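Local coordinates for protein glucose-6-phosphate 1-dehydrogenase (Kluyveromyces lactis, PDB 7E6I) that catalyses the NADP-dependent oxidation of glucose 6-phosphate to 6-phosphogluconolactone, the rate-limiting first step of the oxidative pentose-phosphate pathway, at residues Val10-Gly15 / Leu98-Ile103; Ile103-Glu108 / Pro116-Tyr121; Gly145-Ile150 / Pro171-Asp176. All coordinates share one frame; numbering follows the deposited sequence.

Contact 1: residues Val10-Gly15 / Leu98-Ile103; sequences VITIFG and LELKKI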
loop_
_atom_site.group_PDB
_atom_site.type_symbol
_atom_site.label_atom_id
_atom_site.label_comp_id
_atom_site.label_asym_id
_atom_site.label_seq_id
_atom_site.Cartn_x
_atom_site.Cartn_y
_atom_site.Cartn_z
ATOM N N VAL A 10 -20.613 4.159 -15.222
ATOM C CA VAL A 10 -20.798 2.730 -15.025
ATOM C C VAL A 10 -19.494 2.160 -14.479
ATOM O O VAL A 10 -18.425 2.299 -15.090
ATOM C CB VAL A 10 -21.253 2.027 -16.315
ATOM C CG1 VAL A 10 -20.536 2.611 -17.511
ATOM C CG2 VAL A 10 -21.048 0.504 -16.217
ATOM N N ILE A 11 -19.583 1.552 -13.308
ATOM C CA ILE A 11 -18.466 0.868 -12.682
ATOM C C ILE A 11 -18.719 -0.623 -12.834
ATOM O O ILE A 11 -19.696 -1.148 -12.287
ATOM C CB ILE A 11 -18.327 1.270 -11.206
ATOM C CG1 ILE A 11 -18.000 2.760 -11.088
ATOM C CG2 ILE A 11 -17.281 0.437 -10.511
ATOM C CD1 ILE A 11 -18.211 3.322 -9.678
ATOM N N THR A 12 -17.851 -1.310 -13.575
ATOM C CA THR A 12 -17.900 -2.764 -13.681
ATOM C C THR A 12 -16.789 -3.372 -12.833
ATOM O O THR A 12 -15.613 -3.048 -13.024
ATOM C CB THR A 12 -17.762 -3.228 -15.130
ATOM O OG1 THR A 12 -18.675 -2.506 -15.961
ATOM C CG2 THR A 12 -18.056 -4.705 -15.230
ATOM N N ILE A 13 -17.161 -4.265 -11.918
ATOM C CA ILE A 13 -16.212 -4.963 -11.048
ATOM C C ILE A 13 -16.060 -6.381 -11.583
ATOM O O ILE A 13 -16.923 -7.236 -11.365
ATOM C CB ILE A 13 -16.663 -4.973 -9.584
ATOM C CG1 ILE A 13 -16.779 -3.555 -9.033
ATOM C CG2 ILE A 13 -15.680 -5.756 -8.730
ATOM C CD1 ILE A 13 -18.134 -2.942 -9.261
ATOM N N PHE A 14 -14.956 -6.639 -12.271
ATOM C CA PHE A 14 -14.652 -7.985 -12.724
ATOM C C PHE A 14 -14.136 -8.832 -11.567
ATOM O O PHE A 14 -13.473 -8.335 -10.653
ATOM C CB PHE A 14 -13.629 -7.949 -13.853
ATOM C CG PHE A 14 -14.225 -7.604 -15.194
ATOM C CD1 PHE A 14 -14.453 -6.282 -15.550
ATOM C CD2 PHE A 14 -14.549 -8.600 -16.100
ATOM C CE1 PHE A 14 -14.997 -5.966 -16.789
ATOM C CE2 PHE A 14 -15.090 -8.290 -17.331
ATOM C CZ PHE A 14 -15.317 -6.971 -17.680
ATOM N N GLY A 15 -14.448 -10.125 -11.616
ATOM C CA GLY A 15 -14.173 -10.990 -10.488
ATOM C C GLY A 15 -15.135 -10.775 -9.345
ATOM O O GLY A 15 -14.770 -10.988 -8.186
ATOM N N LEU A 98 -19.456 -8.491 -25.269
ATOM C CA LEU A 98 -20.470 -7.921 -26.147
ATOM C C LEU A 98 -21.810 -7.821 -25.435
ATOM O O LEU A 98 -22.523 -6.823 -25.580
ATOM C CB LEU A 98 -20.585 -8.749 -27.420
ATOM C CG LEU A 98 -19.285 -8.733 -28.222
ATOM C CD1 LEU A 98 -19.267 -9.834 -29.264
ATOM C CD2 LEU A 98 -19.069 -7.362 -28.851
ATOM N N GLU A 99 -22.163 -8.832 -24.641
ATOM C CA GLU A 99 -23.362 -8.711 -23.817
ATOM C C GLU A 99 -23.236 -7.553 -22.830
ATOM O O GLU A 99 -24.183 -6.781 -22.646
ATOM C CB GLU A 99 -23.636 -10.028 -23.087
ATOM C CG GLU A 99 -24.138 -11.163 -23.986
ATOM C CD GLU A 99 -23.969 -12.552 -23.361
ATOM O OE1 GLU A 99 -23.437 -12.648 -22.226
ATOM O OE2 GLU A 99 -24.371 -13.553 -24.011
ATOM N N LEU A 100 -22.065 -7.406 -22.196
ATOM C CA LEU A 100 -21.839 -6.273 -21.301
ATOM C C LEU A 100 -21.878 -4.952 -22.061
ATOM O O LEU A 100 -22.495 -3.985 -21.601
ATOM C CB LEU A 100 -20.505 -6.443 -20.566
ATOM C CG LEU A 100 -20.084 -5.436 -19.485
ATOM C CD1 LEU A 100 -20.970 -5.483 -18.242
ATOM C CD2 LEU A 100 -18.633 -5.666 -19.107
ATOM N N LYS A 101 -21.242 -4.899 -23.236
ATOM C CA LYS A 101 -21.310 -3.705 -24.074
ATOM C C LYS A 101 -22.747 -3.286 -24.344
ATOM O O LYS A 101 -23.023 -2.095 -24.509
ATOM C CB LYS A 101 -20.560 -3.955 -25.387
ATOM C CG LYS A 101 -20.659 -2.863 -26.461
ATOM C CD LYS A 101 -19.592 -3.124 -27.531
ATOM C CE LYS A 101 -19.988 -2.672 -28.923
ATOM N NZ LYS A 101 -20.660 -1.340 -28.947
ATOM N N LYS A 102 -23.681 -4.244 -24.364
ATOM C CA LYS A 102 -25.080 -3.922 -24.640
ATOM C C LYS A 102 -25.785 -3.382 -23.402
ATOM O O LYS A 102 -26.491 -2.370 -23.477
ATOM C CB LYS A 102 -25.815 -5.152 -25.177
ATOM N N ILE A 103 -25.619 -4.051 -22.258
ATOM C CA ILE A 103 -26.158 -3.521 -21.007
ATOM C C ILE A 103 -25.717 -2.077 -20.808
ATOM O O ILE A 103 -26.518 -1.213 -20.428
ATOM C CB ILE A 103 -25.728 -4.401 -19.818
ATOM C CG1 ILE A 103 -25.829 -5.883 -20.182
ATOM C CG2 ILE A 103 -26.558 -4.075 -18.573
ATOM C CD1 ILE A 103 -25.665 -6.814 -19.002
#

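Contact 2: residues Ile103-Glu108 / Pro116-Tyr121; sequences IIEEFE and PHRLFY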
loop_
_atom_site.group_PDB
_atom_site.type_symbol
_atom_site.label_atom_id
_atom_site.label_comp_id
_atom_site.label_asym_id
_atom_site.label_seq_id
_atom_site.Cartn_x
_atom_site.Cartn_y
_atom_site.Cartn_z
ATOM N N ILE A 103 -25.619 -4.051 -22.258
ATOM C CA ILE A 103 -26.158 -3.521 -21.007
ATOM C C ILE A 103 -25.717 -2.077 -20.808
ATOM O O ILE A 103 -26.518 -1.213 -20.428
ATOM C CB ILE A 103 -25.728 -4.401 -19.818
ATOM C CG1 ILE A 103 -25.829 -5.883 -20.182
ATOM C CG2 ILE A 103 -26.558 -4.075 -18.573
ATOM C CD1 ILE A 103 -25.665 -6.814 -19.002
ATOM N N ILE A 104 -24.443 -1.787 -21.086
ATOM C CA ILE A 104 -23.901 -0.468 -20.773
ATOM C C ILE A 104 -24.424 0.576 -21.749
ATOM O O ILE A 104 -24.865 1.660 -21.347
ATOM C CB ILE A 104 -22.358 -0.508 -20.751
ATOM C CG1 ILE A 104 -21.857 -1.243 -19.504
ATOM C CG2 ILE A 104 -21.774 0.904 -20.798
ATOM C CD1 ILE A 104 -20.362 -1.436 -19.467
ATOM N N GLU A 105 -24.395 0.268 -23.046
ATOM C CA GLU A 105 -24.907 1.214 -24.035
ATOM C C GLU A 105 -26.405 1.447 -23.871
ATOM O O GLU A 105 -26.895 2.547 -24.151
ATOM C CB GLU A 105 -24.573 0.712 -25.437
ATOM C CG GLU A 105 -23.089 0.806 -25.764
ATOM C CD GLU A 105 -22.733 0.277 -27.149
ATOM O OE1 GLU A 105 -21.658 0.649 -27.668
ATOM O OE2 GLU A 105 -23.514 -0.522 -27.718
ATOM N N GLU A 106 -27.146 0.435 -23.412
ATOM C CA GLU A 106 -28.554 0.632 -23.079
ATOM C C GLU A 106 -28.714 1.685 -21.992
ATOM O O GLU A 106 -29.527 2.607 -22.118
ATOM C CB GLU A 106 -29.180 -0.687 -22.624
ATOM C CG GLU A 106 -29.788 -1.509 -23.739
ATOM C CD GLU A 106 -30.937 -2.396 -23.264
ATOM O OE1 GLU A 106 -30.684 -3.398 -22.550
ATOM O OE2 GLU A 106 -32.097 -2.091 -23.613
ATOM N N PHE A 107 -27.944 1.551 -20.908
ATOM C CA PHE A 107 -28.008 2.511 -19.811
ATOM C C PHE A 107 -27.512 3.882 -20.247
ATOM O O PHE A 107 -28.095 4.906 -19.873
ATOM C CB PHE A 107 -27.197 1.986 -18.622
ATOM C CG PHE A 107 -26.957 3.006 -17.542
ATOM C CD1 PHE A 107 -27.897 3.211 -16.543
ATOM C CD2 PHE A 107 -25.781 3.747 -17.511
ATOM C CE1 PHE A 107 -27.679 4.144 -15.537
ATOM C CE2 PHE A 107 -25.559 4.685 -16.513
ATOM C CZ PHE A 107 -26.511 4.881 -15.522
ATOM N N GLU A 108 -26.441 3.925 -21.045
ATOM C CA GLU A 108 -25.888 5.200 -21.500
ATOM C C GLU A 108 -26.767 5.893 -22.538
ATOM O O GLU A 108 -26.439 7.005 -22.969
ATOM C CB GLU A 108 -24.479 4.991 -22.064
ATOM C CG GLU A 108 -23.479 4.477 -21.034
ATOM C CD GLU A 108 -22.044 4.394 -21.560
ATOM O OE1 GLU A 108 -21.866 4.263 -22.792
ATOM O OE2 GLU A 108 -21.096 4.445 -20.736
ATOM N N PRO A 116 -19.365 8.482 -22.729
ATOM C CA PRO A 116 -19.345 7.410 -21.727
ATOM C C PRO A 116 -18.194 7.591 -20.739
ATOM O O PRO A 116 -17.057 7.884 -21.124
ATOM C CB PRO A 116 -19.176 6.140 -22.571
ATOM C CG PRO A 116 -19.544 6.530 -23.966
ATOM C CD PRO A 116 -19.244 7.983 -24.108
ATOM N N HIS A 117 -18.505 7.442 -19.452
ATOM C CA HIS A 117 -17.513 7.440 -18.378
ATOM C C HIS A 117 -17.554 6.065 -17.720
ATOM O O HIS A 117 -18.520 5.741 -17.019
ATOM C CB HIS A 117 -17.801 8.523 -17.343
ATOM C CG HIS A 117 -17.605 9.921 -17.837
ATOM N ND1 HIS A 117 -18.093 11.018 -17.158
ATOM C CD2 HIS A 117 -16.987 10.405 -18.941
ATOM C CE1 HIS A 117 -17.774 12.119 -17.819
ATOM N NE2 HIS A 117 -17.106 11.774 -18.906
ATOM N N ARG A 118 -16.514 5.260 -17.928
ATOM C CA ARG A 118 -16.524 3.861 -17.505
ATOM C C ARG A 118 -15.295 3.528 -16.669
ATOM O O ARG A 118 -14.156 3.753 -17.103
ATOM C CB ARG A 118 -16.600 2.924 -18.722
ATOM C CG ARG A 118 -17.763 3.245 -19.646
ATOM C CD ARG A 118 -17.780 2.368 -20.864
ATOM N NE ARG A 118 -18.904 2.690 -21.740
ATOM C CZ ARG A 118 -18.886 2.530 -23.056
ATOM N NH1 ARG A 118 -17.801 2.051 -23.654
ATOM N NH2 ARG A 118 -19.950 2.841 -23.773
ATOM N N LEU A 119 -15.531 2.985 -15.476
ATOM C CA LEU A 119 -14.475 2.477 -14.613
ATOM C C LEU A 119 -14.576 0.955 -14.579
ATOM O O LEU A 119 -15.654 0.404 -14.333
ATOM C CB LEU A 119 -14.581 3.068 -13.199
ATOM C CG LEU A 119 -13.501 2.698 -12.162
ATOM C CD1 LEU A 119 -12.149 3.249 -12.591
ATOM C CD2 LEU A 119 -13.848 3.186 -10.741
ATOM N N PHE A 120 -13.465 0.282 -14.857
ATOM C CA PHE A 120 -13.364 -1.171 -14.751
ATOM C C PHE A 120 -12.441 -1.511 -13.591
ATOM O O PHE A 120 -11.231 -1.267 -13.666
ATOM C CB PHE A 120 -12.841 -1.769 -16.054
ATOM C CG PHE A 120 -13.730 -1.519 -17.227
ATOM C CD1 PHE A 120 -14.868 -2.289 -17.430
ATOM C CD2 PHE A 120 -13.446 -0.498 -18.117
ATOM C CE1 PHE A 120 -15.699 -2.053 -18.512
ATOM C CE2 PHE A 120 -14.275 -0.257 -19.203
ATOM C CZ PHE A 120 -15.404 -1.030 -19.398
ATOM N N TYR A 121 -13.004 -2.065 -12.522
ATOM C CA TYR A 121 -12.211 -2.547 -11.393
ATOM C C TYR A 121 -11.932 -4.034 -11.587
ATOM O O TYR A 121 -12.865 -4.844 -11.610
ATOM C CB TYR A 121 -12.934 -2.300 -10.065
ATOM C CG TYR A 121 -12.021 -2.394 -8.865
ATOM C CD1 TYR A 121 -11.363 -3.589 -8.552
ATOM C CD2 TYR A 121 -11.795 -1.284 -8.054
ATOM C CE1 TYR A 121 -10.512 -3.675 -7.466
ATOM C CE2 TYR A 121 -10.942 -1.359 -6.963
ATOM C CZ TYR A 121 -10.305 -2.549 -6.668
ATOM O OH TYR A 121 -9.456 -2.618 -5.578
HETATM O O HOH W 1 -21.252 6.761 -18.764
#

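Contact 3: residues Gly145-Ile150 / Pro171-Asp176; sequences GIQRVI and PLFSED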
loop_
_atom_site.group_PDB
_atom_site.type_symbol
_atom_site.label_atom_id
_atom_site.label_comp_id
_atom_site.label_asym_id
_atom_site.label_seq_id
_atom_site.Cartn_x
_atom_site.Cartn_y
_atom_site.Cartn_z
ATOM N N GLY A 145 -15.392 8.116 -25.551
ATOM C CA GLY A 145 -15.650 8.249 -24.133
ATOM C C GLY A 145 -14.323 8.151 -23.415
ATOM O O GLY A 145 -13.274 8.142 -24.066
ATOM N N ILE A 146 -14.335 8.071 -22.092
ATOM C CA ILE A 146 -13.113 7.821 -21.339
ATOM C C ILE A 146 -13.328 6.595 -20.455
ATOM O O ILE A 146 -14.359 6.478 -19.779
ATOM C CB ILE A 146 -12.679 9.066 -20.529
ATOM C CG1 ILE A 146 -11.850 8.681 -19.301
ATOM C CG2 ILE A 146 -13.867 9.961 -20.189
ATOM C CD1 ILE A 146 -10.381 8.341 -19.637
ATOM N N GLN A 147 -12.380 5.662 -20.502
ATOM C CA GLN A 147 -12.408 4.461 -19.678
ATOM C C GLN A 147 -11.138 4.379 -18.838
ATOM O O GLN A 147 -10.049 4.742 -19.297
ATOM C CB GLN A 147 -12.544 3.182 -20.524
ATOM C CG GLN A 147 -11.657 3.171 -21.743
ATOM C CD GLN A 147 -12.423 3.590 -22.997
ATOM O OE1 GLN A 147 -13.518 3.094 -23.257
ATOM N NE2 GLN A 147 -11.859 4.525 -23.762
ATOM N N ARG A 148 -11.289 3.894 -17.611
ATOM C CA ARG A 148 -10.188 3.722 -16.679
ATOM C C ARG A 148 -10.263 2.321 -16.092
ATOM O O ARG A 148 -11.348 1.847 -15.742
ATOM C CB ARG A 148 -10.249 4.770 -15.562
ATOM C CG ARG A 148 -9.983 6.188 -16.032
ATOM C CD ARG A 148 -10.310 7.221 -14.960
ATOM N NE ARG A 148 -10.208 8.578 -15.487
ATOM C CZ ARG A 148 -10.901 9.618 -15.030
ATOM N NH1 ARG A 148 -11.758 9.471 -14.024
ATOM N NH2 ARG A 148 -10.731 10.811 -15.589
ATOM N N VAL A 149 -9.126 1.643 -15.986
ATOM C CA VAL A 149 -9.114 0.316 -15.386
ATOM C C VAL A 149 -8.200 0.332 -14.164
ATOM O O VAL A 149 -7.094 0.879 -14.205
ATOM C CB VAL A 149 -8.727 -0.784 -16.397
ATOM C CG1 VAL A 149 -8.165 -0.200 -17.691
ATOM C CG2 VAL A 149 -7.784 -1.809 -15.773
ATOM N N ILE A 150 -8.693 -0.237 -13.068
ATOM C CA ILE A 150 -7.944 -0.400 -11.834
ATOM C C ILE A 150 -7.447 -1.834 -11.760
ATOM O O ILE A 150 -8.232 -2.780 -11.913
ATOM C CB ILE A 150 -8.814 -0.069 -10.612
ATOM C CG1 ILE A 150 -9.182 1.408 -10.588
ATOM C CG2 ILE A 150 -8.097 -0.448 -9.338
ATOM C CD1 ILE A 150 -10.372 1.693 -9.706
ATOM N N PRO A 171 0.340 -1.970 -24.824
ATOM C CA PRO A 171 -0.415 -1.719 -26.064
ATOM C C PRO A 171 -1.911 -1.710 -25.860
ATOM O O PRO A 171 -2.640 -1.302 -26.769
ATOM C CB PRO A 171 0.011 -2.870 -26.981
ATOM C CG PRO A 171 1.309 -3.346 -26.413
ATOM C CD PRO A 171 1.125 -3.213 -24.931
ATOM N N LEU A 172 -2.400 -2.135 -24.703
ATOM C CA LEU A 172 -3.831 -2.160 -24.464
ATOM C C LEU A 172 -4.331 -0.901 -23.782
ATOM O O LEU A 172 -5.333 -0.333 -24.219
ATOM C CB LEU A 172 -4.211 -3.389 -23.624
ATOM C CG LEU A 172 -3.583 -4.702 -24.093
ATOM C CD1 LEU A 172 -3.944 -5.885 -23.189
ATOM C CD2 LEU A 172 -4.018 -4.962 -25.522
ATOM N N PHE A 173 -3.664 -0.461 -22.714
ATOM C CA PHE A 173 -4.107 0.694 -21.948
ATOM C C PHE A 173 -2.909 1.550 -21.579
ATOM O O PHE A 173 -1.898 1.032 -21.095
ATOM C CB PHE A 173 -4.858 0.258 -20.693
ATOM C CG PHE A 173 -6.197 -0.310 -20.982
ATOM C CD1 PHE A 173 -7.253 0.525 -21.342
ATOM C CD2 PHE A 173 -6.405 -1.683 -20.932
ATOM C CE1 PHE A 173 -8.503 0.011 -21.621
ATOM C CE2 PHE A 173 -7.659 -2.217 -21.218
ATOM C CZ PHE A 173 -8.711 -1.373 -21.561
ATOM N N SER A 174 -3.026 2.852 -21.810
ATOM C CA SER A 174 -1.961 3.786 -21.489
ATOM C C SER A 174 -1.901 4.063 -19.985
ATOM O O SER A 174 -2.816 3.736 -19.219
ATOM C CB SER A 174 -2.182 5.088 -22.230
ATOM O OG SER A 174 -3.307 5.725 -21.663
ATOM N N GLU A 175 -0.801 4.701 -19.573
ATOM C CA GLU A 175 -0.641 5.089 -18.179
ATOM C C GLU A 175 -1.787 5.970 -17.713
ATOM O O GLU A 175 -2.183 5.904 -16.544
ATOM C CB GLU A 175 0.705 5.792 -17.985
ATOM C CG GLU A 175 1.902 4.852 -18.110
ATOM C CD GLU A 175 1.825 3.671 -17.144
ATOM O OE1 GLU A 175 1.684 3.907 -15.918
ATOM O OE2 GLU A 175 1.902 2.505 -17.608
ATOM N N ASP A 176 -2.365 6.766 -18.616
ATOM C CA ASP A 176 -3.457 7.661 -18.236
ATOM C C ASP A 176 -4.733 6.907 -17.887
ATOM O O ASP A 176 -5.512 7.380 -17.051
ATOM C CB ASP A 176 -3.723 8.660 -19.353
ATOM C CG ASP A 176 -2.887 9.913 -19.205
ATOM O OD1 ASP A 176 -2.950 10.562 -18.127
ATOM O OD2 ASP A 176 -2.157 10.246 -20.163
#

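Contact 1: residues Val10-Gly15 / Leu98-Ile103
The helical turns of Leu98-Ile103 lie over one face of the strand Val10-Phe14, with Thr12 and Leu100 closest in backbone, their CA atoms 9.3 Å apart. This is the packing of a helix on the first strand of the dinucleotide-binding Rossmann fold: strand 10-14 sits inside the parallel sheet, bonded through its backbone to Ile45 on one neighbour and Leu119 on the other, and helix 94-110 covers it. The contact is small, buried and wholly apolar, and Leu100 supplies its helix side. With CG anti to the backbone N (chi1 -175°), Leu100 leans out from the helix and sets one methyl, CD2, against both Thr12 and Phe14. Thr12 answers tip to tip: its methyl CG2 stands 4.0 Å from Leu100 CD2. The threonine torsion (chi1 -50°) sets CG2 anti to the backbone N and leaves OG1 beside that N, which turns the methyl, not the hydroxyl, to the leucine. Phe14, two residues on, does not aim its CB at the helix, yet the end of its ring comes nearer, with CZ 3.8 Å from Leu100 CD2, an oblique approach. The same ring also meets that of Tyr47, while Leu100 also touches Ile45 and Leu140, which widens the hydrophobic layer under the helix. Ile11 and Ile13 serve the other side of the sheet, packing on helix 19-34. Beyond Phe14 the chain leaves the strand at Gly15, whose positive phi (75°) turns it into the glycine-rich loop that, by similarity, binds NADP(+). Within the strand, Thr12 CG2 lies 3.7 Å from Phe14 CE1, so the threonine methyl touches ring and leucine alike.

Contact 2: residues Ile103-Glu108 / Pro116-Tyr121
Glu108 OE2 is shared by two partners: Arg118 NE donates to it over 3.0 Å, and water 1, also 3.0 Å from OE2, probably donates a proton of its own. That water accepts from the backbone, with His117 N 2.9 Å from its oxygen, so it links the helix carboxylate to the first residue of the strand. The other carboxylate oxygen takes the shorter bond, Arg118 NH2 to Glu108 OE1 at 2.6 Å and fairly straight (159°). Together NE and NH2 make a side-on, two-pronged salt bridge, one nitrogen to each oxygen, and both oxygens are met on their syn side. The two side chains cross at about a right angle, yet their flat ends are turned only 19° from parallel, though the nitrogens sit clearly out of the carboxylate plane while the oxygens stay near that of the guanidinium; the double grip fixes the rotation of both. Arg118 gets there with its chain extended from CG to NE, Glu108 with its own extended beyond CG. Apolar groups close in around the charged pair. Pro116 CB lies over one face of the guanidinium, toward its rim, and only 3.2 Å from Glu108 OE2. Ile104 CG2 comes obliquely to 3.5 Å from Arg118 NE. Glu105 also brings its CG near Arg118, but its carboxylate pairs with Lys101. Val10 of strand 10-14 touches Ile104, Glu108 and Arg118, and Leu140 and Thr142 border the arginine, so the ion pair is largely enclosed. Helix 103-108 runs roughly against strand 117-121 (146° between their directions, axes 11.3 Å apart at closest approach), and the salt bridge ties the last turns of the helix to the start of the strand it leads into, as expected for the returning half of a beta-alpha-beta crossover in a Rossmann fold.

Contact 3: residues Gly145-Ile150 / Pro171-Asp176
Val149 and Phe173 meet at about a right angle, the valine methyl CG1 standing over the face of the ring. It sits almost exactly above the middle, 3.7 Å from the centroid and 6° off the normal, a well-centred CH-pi contact in which all six ring carbons are nearly equidistant from CG1. Gln147, two residues earlier on the same strand, reaches the ring at its edge instead, with CG 4.5 Å from Phe173 CE1; its amide end is engaged elsewhere, NE2 bonding to Thr142 O. The ring is directed there by chi1 -72°, which sets CG anti to the carbonyl carbon. The strand belongs to the parallel sheet of the Rossmann domain, and Phe173 lies in the loop that leaves helix 159-169 and enters the edge strand 178-181, completing a beta-alpha-beta unit. An alanine in place of this phenylalanine is likely to leave Val149 CG1 without its aromatic face and open a gap toward helix 126-139. Cys133 and Leu136 of that helix, together with Tyr141 and Leu178, also touch the ring, wedging it between helix and sheet.

Overall arrangement
All three contacts belong to the NADP-binding Rossmann domain and pack against its one parallel sheet, following one another along the chain. Contacts 1 and 2 share helix 94-110, meeting at Ile103, with centres about 7 Å apart; their strands, 10-14 and 117-122, are neighbours, probably joined by Thr12 O to Tyr121 N. Contact 3 lies farther along the sheet, its centre about 15 Å from that of contact 1 and 14 Å from that of contact 2. Strand 146-152 there adjoins 117-122. Thus helix 94-110 is fixed over the central strands, and the loop before edge strand 178-181 over the following one, both covering the same face of the sheet, whose strand 10-14 leads into the loop that, by similarity, binds NADP(+).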